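Local coordinates for protein dipicolinate synthase, B chain (Bacillus cereus, PDB 3MCU) that probably acts together with DpaA to oxidise dihydrodipicolinate to dipicolinate, with NADP as electron acceptor, during sporulation, at residues 72-75 / 76-79; 98-102 / 103-107; 178-182 / 183-187. One frame throughout, in Å; residues are numbered along the deposited sequence.

Contact 1 of 3, residues 72-75 / 76-79; sequences SIVG and AEPL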
# COMPACT_ATOMS: atom_id res chain seq x y z
N SER D 72 -5.61 7.54 -29.29
CA SER D 72 -6.28 8.39 -28.33
C SER D 72 -7.01 7.53 -27.32
O SER D 72 -7.42 6.39 -27.61
CB SER D 72 -7.26 9.34 -29.02
OG SER D 72 -8.37 8.64 -29.55
N ILE D 73 -7.17 8.07 -26.13
CA ILE D 73 -7.90 7.41 -25.07
C ILE D 73 -9.32 7.05 -25.54
O ILE D 73 -9.82 5.98 -25.23
CB ILE D 73 -7.93 8.30 -23.80
CG1 ILE D 73 -6.50 8.55 -23.33
CG2 ILE D 73 -8.76 7.66 -22.71
CD1 ILE D 73 -6.36 9.59 -22.21
N VAL D 74 -9.95 7.94 -26.29
CA VAL D 74 -11.31 7.70 -26.75
C VAL D 74 -11.34 6.60 -27.83
O VAL D 74 -12.28 5.82 -27.90
CB VAL D 74 -11.99 9.00 -27.25
CG1 VAL D 74 -13.33 8.70 -27.90
CG2 VAL D 74 -12.17 9.97 -26.09
N GLY D 75 -10.30 6.55 -28.65
CA GLY D 75 -10.17 5.50 -29.64
C GLY D 75 -9.89 4.14 -29.03
O GLY D 75 -9.96 3.11 -29.71
N ALA D 76 -9.58 4.12 -27.74
CA ALA D 76 -9.25 2.88 -27.05
C ALA D 76 -10.46 2.32 -26.30
O ALA D 76 -10.61 1.11 -26.18
CB ALA D 76 -8.08 3.09 -26.10
N GLU D 77 -11.33 3.19 -25.82
CA GLU D 77 -12.51 2.75 -25.08
C GLU D 77 -13.30 1.61 -25.75
O GLU D 77 -13.75 0.69 -25.05
CB GLU D 77 -13.42 3.94 -24.75
CG GLU D 77 -12.73 5.00 -23.89
CD GLU D 77 -13.64 6.14 -23.45
OE1 GLU D 77 -14.88 5.98 -23.52
OE2 GLU D 77 -13.12 7.19 -23.03
N PRO D 78 -13.48 1.65 -27.08
CA PRO D 78 -14.29 0.61 -27.73
C PRO D 78 -13.66 -0.78 -27.64
O PRO D 78 -14.33 -1.76 -27.94
CB PRO D 78 -14.34 1.06 -29.20
CG PRO D 78 -13.90 2.48 -29.21
CD PRO D 78 -12.98 2.64 -28.04
N LEU D 79 -12.38 -0.84 -27.26
CA LEU D 79 -11.70 -2.11 -27.05
C LEU D 79 -12.39 -2.87 -25.94
O LEU D 79 -12.14 -4.06 -25.75
CB LEU D 79 -10.23 -1.87 -26.65
CG LEU D 79 -9.12 -1.94 -27.70
CD1 LEU D 79 -9.64 -1.68 -29.10
CD2 LEU D 79 -7.94 -1.01 -27.35
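The carbonyl oxygen of Ile-73 takes two backbone N-H groups, those of Ala-76 and Glu-77, and so ties together a short surface helix of barely one turn that runs on into a 3-10 segment at 77-79. Glu-77 N lies 3.2 Å from Ile-73 O, as in an alpha turn, whereas Ala-76 N, at 3.1 Å, comes from above the carbonyl plane, as in a 3-10 turn. Both donors lie on the same face of that plane. Accepting from i+3 and i+4 at once, the oxygen combines both kinds of turn. At the start, Ser-72 occupies the N-cap: its OG accepts from Gly-75 N at 3.0 Å and satisfies an amide that has no preceding helical carbonyl. Glycine suits position 75, since a CB there would be crowded by the hydroxyl its own N-H binds.

Ala-76 is small enough to face inward, where it and Ile-73 rest on Met-112 of helix 109-118; Leu-79 reaches Ala-113 and Ala-116 of the same helix. Glu-77 suits the outer face. Its CG stands opposite its own carbonyl carbon (chi1 -60°), which lays it 3.4 Å from Ile-73 O, and the extended chain brings OE2 to 4.2 Å from Val-74 CG2. The 3-10 segment is held by Leu-79 N donating to Ala-76 O at 2.8 Å. Pro-78 has no N-H to give Val-74 O, so the alpha pattern stops here, and its ring carbon CD sits instead 3.3 Å from Val-74 O and 3.5 Å from Gly-75 O.

Contact 2 of 3, residues 98-102 / 103-107; sequences MSKFA and NAMTD
Lys-100 and the selenomethionine Met-105 both carry CG opposite the carbonyl carbon (chi1 -77° and -62°), and a bend at chi3 of Met-105 (41°) then brings its CE to 3.8 Å from Lys-100 CE. The two chains slant across each other, the selenomethionine's terminal methyl lying against the methylenes of the lysine. The side chain of Asp-107 crosses that of Lys-100 at about a right angle, OD2 lying 3.5 Å from Lys-100 CE, while OD2 and Lys-100 NZ are 4.1 Å apart, too far for a salt bridge; NZ makes one instead with Asp-107 of a neighbouring subunit.

The backbone beneath is a Schellman motif closing helix 95-102. Met-105 N donates to Lys-100 O at 2.9 Å, and inside that loop Ala-104 N donates to Phe-101 O, also at 2.9 Å. Between them Ala-104 takes a positive phi, its small methyl pointing away from the helix. Asn-103 N completes the last turn on Ser-99 O at 3.1 Å. Ser-99 OG bonds to Asn-103 O of that same neighbouring subunit, so the helix end is also an assembly surface. On the inner side, Phe-101 packs against helices 109-118 and 138-145 and strand 124-130.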
# COMPACT_ATOMS: atom_id res chain seq x y z
N MSE D 98 4.09 1.33 -16.11
CA MSE D 98 3.88 0.24 -15.16
C MSE D 98 3.30 0.74 -13.83
O MSE D 98 2.40 0.14 -13.25
CB MSE D 98 5.20 -0.49 -14.90
CG MSE D 98 5.03 -1.61 -13.88
SE MSE D 98 6.53 -2.85 -13.81
CE MSE D 98 7.78 -1.72 -12.80
N SER D 99 3.85 1.85 -13.35
CA SER D 99 3.34 2.47 -12.14
C SER D 99 1.91 2.93 -12.34
O SER D 99 1.05 2.69 -11.49
CB SER D 99 4.22 3.67 -11.77
OG SER D 99 3.61 4.41 -10.72
N LYS D 100 1.64 3.58 -13.46
CA LYS D 100 0.29 4.04 -13.75
C LYS D 100 -0.70 2.86 -13.89
O LYS D 100 -1.79 2.88 -13.32
CB LYS D 100 0.28 4.95 -14.99
CG LYS D 100 0.78 6.38 -14.71
CD LYS D 100 1.08 7.15 -16.00
CE LYS D 100 1.26 8.64 -15.72
NZ LYS D 100 2.22 9.33 -16.63
N PHE D 101 -0.30 1.84 -14.65
CA PHE D 101 -1.10 0.62 -14.77
C PHE D 101 -1.41 0.04 -13.38
O PHE D 101 -2.57 -0.21 -13.06
CB PHE D 101 -0.38 -0.42 -15.64
CG PHE D 101 -1.24 -1.60 -16.04
CD1 PHE D 101 -2.58 -1.42 -16.31
CD2 PHE D 101 -0.70 -2.86 -16.16
CE1 PHE D 101 -3.37 -2.49 -16.67
CE2 PHE D 101 -1.48 -3.93 -16.52
CZ PHE D 101 -2.81 -3.75 -16.78
N ALA D 102 -0.38 -0.17 -12.55
CA ALA D 102 -0.58 -0.77 -11.22
C ALA D 102 -1.55 0.03 -10.37
O ALA D 102 -2.24 -0.52 -9.52
CB ALA D 102 0.72 -0.91 -10.48
N ASN D 103 -1.59 1.34 -10.58
CA ASN D 103 -2.46 2.21 -9.81
C ASN D 103 -3.81 2.48 -10.48
O ASN D 103 -4.63 3.22 -9.96
CB ASN D 103 -1.75 3.52 -9.46
CG ASN D 103 -0.65 3.33 -8.44
OD1 ASN D 103 0.54 3.50 -8.75
ND2 ASN D 103 -1.02 2.93 -7.24
N ALA D 104 -4.02 1.86 -11.64
CA ALA D 104 -5.29 1.98 -12.37
C ALA D 104 -5.55 3.38 -12.92
O ALA D 104 -6.68 3.84 -12.96
CB ALA D 104 -6.46 1.51 -11.50
N MSE D 105 -4.49 4.06 -13.35
CA MSE D 105 -4.65 5.30 -14.10
C MSE D 105 -4.81 4.96 -15.57
O MSE D 105 -4.42 3.87 -15.99
CB MSE D 105 -3.45 6.20 -13.88
CG MSE D 105 -3.30 6.61 -12.43
SE MSE D 105 -1.79 7.75 -11.99
CE MSE D 105 -1.83 8.97 -13.51
N THR D 106 -5.40 5.85 -16.35
CA THR D 106 -5.64 5.55 -17.75
C THR D 106 -5.35 6.71 -18.68
O THR D 106 -5.99 6.85 -19.73
CB THR D 106 -7.08 5.06 -17.97
OG1 THR D 106 -8.01 6.10 -17.62
CG2 THR D 106 -7.36 3.83 -17.12
N ASP D 107 -4.37 7.53 -18.34
CA ASP D 107 -4.16 8.78 -19.07
C ASP D 107 -3.34 8.61 -20.36
O ASP D 107 -2.61 9.52 -20.77
CB ASP D 107 -3.56 9.84 -18.15
CG ASP D 107 -2.22 9.43 -17.56
OD1 ASP D 107 -1.53 8.56 -18.16
OD2 ASP D 107 -1.83 9.98 -16.51

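Contact 3 of 3, residues 178-182 / 183-187; sequences VLEAL and QGKQL
A Schellman motif with a type I beta turn, Ala-181 to Gly-184, ends helix 174-181. Lys-185 N donates to Glu-180 O at 2.8 Å, and Gly-184 N to Ala-181 O at 2.7 Å; Gln-183 N adds a weak bond to Glu-180 O. Gly-184 takes the positive phi (70°) at which the chain reverses, a conformation glycine adopts without strain from a side chain.

Glu-180 CG stands opposite its own carbonyl carbon (chi1 -68°), which lays it against Leu-187 CB at 4.0 Å; the bend at chi2 then turns the carboxylate aside, toward Gln-183 and Lys-185. Glu-180 CB also lies 3.3 Å from Lys-185 O. Gln-183 stretches back along the helix, its NE2 giving a weak but nearly straight bond to Leu-179 O at 3.4 Å; its amide is turned 60° from the Glu-180 carboxylate. Leu-187 also touches Pro-154 of strand 150-156, while Gln-186 NE2 bonds to Phe-152 O.

The turn itself rests on the backbone N-H groups of Gly-184 and Lys-185, and the one side-chain bond back to the helix, from Gln-183, is weak. Glu-180 OE1 and Lys-185 NZ, 4.6 Å apart, would probably attract each other only weakly, at a site on the surface of the chain.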
# COMPACT_ATOMS: atom_id res chain seq x y z
N VAL D 178 2.43 -14.82 -24.51
CA VAL D 178 1.03 -14.65 -24.82
C VAL D 178 0.31 -15.97 -25.14
O VAL D 178 -0.86 -16.11 -24.87
CB VAL D 178 0.72 -13.50 -25.83
CG1 VAL D 178 1.93 -12.63 -26.08
CG2 VAL D 178 0.07 -14.03 -27.11
N LEU D 179 1.04 -16.96 -25.67
CA LEU D 179 0.47 -18.29 -25.89
C LEU D 179 0.00 -18.91 -24.58
O LEU D 179 -1.08 -19.48 -24.52
CB LEU D 179 1.47 -19.21 -26.58
CG LEU D 179 1.45 -19.18 -28.11
CD1 LEU D 179 2.67 -19.89 -28.72
CD2 LEU D 179 0.14 -19.78 -28.60
N GLU D 180 0.83 -18.81 -23.54
CA GLU D 180 0.43 -19.31 -22.22
C GLU D 180 -0.70 -18.46 -21.63
O GLU D 180 -1.60 -19.00 -20.97
CB GLU D 180 1.62 -19.33 -21.25
CG GLU D 180 2.71 -20.36 -21.58
CD GLU D 180 2.17 -21.78 -21.82
OE1 GLU D 180 1.50 -22.33 -20.91
OE2 GLU D 180 2.43 -22.34 -22.92
N ALA D 181 -0.65 -17.15 -21.84
CA ALA D 181 -1.64 -16.26 -21.23
C ALA D 181 -3.03 -16.51 -21.79
O ALA D 181 -3.99 -16.42 -21.06
CB ALA D 181 -1.25 -14.77 -21.40
N LEU D 182 -3.12 -16.81 -23.08
CA LEU D 182 -4.42 -17.14 -23.69
C LEU D 182 -5.07 -18.37 -23.05
O LEU D 182 -6.28 -18.54 -23.11
CB LEU D 182 -4.29 -17.33 -25.20
CG LEU D 182 -3.88 -16.03 -25.92
CD1 LEU D 182 -3.23 -16.32 -27.29
CD2 LEU D 182 -5.11 -15.10 -26.02
N GLN D 183 -4.25 -19.22 -22.44
CA GLN D 183 -4.74 -20.36 -21.66
C GLN D 183 -4.85 -20.01 -20.19
O GLN D 183 -5.12 -20.89 -19.35
CB GLN D 183 -3.77 -21.52 -21.78
CG GLN D 183 -3.54 -21.98 -23.20
CD GLN D 183 -2.53 -23.11 -23.26
OE1 GLN D 183 -2.86 -24.26 -23.00
NE2 GLN D 183 -1.28 -22.77 -23.60
N GLY D 184 -4.62 -18.75 -19.86
CA GLY D 184 -4.62 -18.32 -18.47
C GLY D 184 -3.47 -18.82 -17.62
O GLY D 184 -3.62 -19.02 -16.41
N LYS D 185 -2.30 -19.03 -18.23
CA LYS D 185 -1.15 -19.50 -17.47
C LYS D 185 0.01 -18.54 -17.60
O LYS D 185 0.21 -17.91 -18.65
CB LYS D 185 -0.72 -20.88 -17.95
CG LYS D 185 -1.84 -21.75 -18.48
CD LYS D 185 -2.72 -22.31 -17.36
CE LYS D 185 -2.26 -23.72 -17.01
NZ LYS D 185 -1.67 -24.37 -18.24
N GLN D 186 0.80 -18.44 -16.53
CA GLN D 186 2.04 -17.67 -16.56
C GLN D 186 3.18 -18.55 -17.10
O GLN D 186 3.42 -19.62 -16.56
CB GLN D 186 2.33 -17.11 -15.15
CG GLN D 186 3.71 -16.45 -14.96
CD GLN D 186 3.92 -15.25 -15.87
OE1 GLN D 186 3.19 -14.26 -15.78
NE2 GLN D 186 4.93 -15.34 -16.75
N LEU D 187 3.86 -18.11 -18.16
CA LEU D 187 5.04 -18.81 -18.67
C LEU D 187 6.16 -18.91 -17.63
O LEU D 187 6.57 -17.90 -17.06
CB LEU D 187 5.58 -18.12 -19.92
CG LEU D 187 6.91 -18.70 -20.45
CD1 LEU D 187 6.74 -20.15 -20.91
CD2 LEU D 187 7.49 -17.86 -21.58

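Overall arrangement
In series along the chain, contact 1 makes up a short helix and contacts 2 and 3 close the ends of longer ones, all around the largely parallel sheet. Contacts 1 and 2 have centres 16 Å apart and touch: Ile-73 CD1 lies 3.7 Å from Asp-107 C. They also share helix 109-118, on which both pack. Contact 3 stands apart at the end of helix 174-181, its centre 25 Å from contact 1 and 22 Å from contact 2, though strand 124-130 meets side chains of both contact 2 and contact 3. Contact 2 alone meets other subunits and so links the fold to the assembly; no other subunit touches contacts 1 and 3, which lie at the surface of the chain.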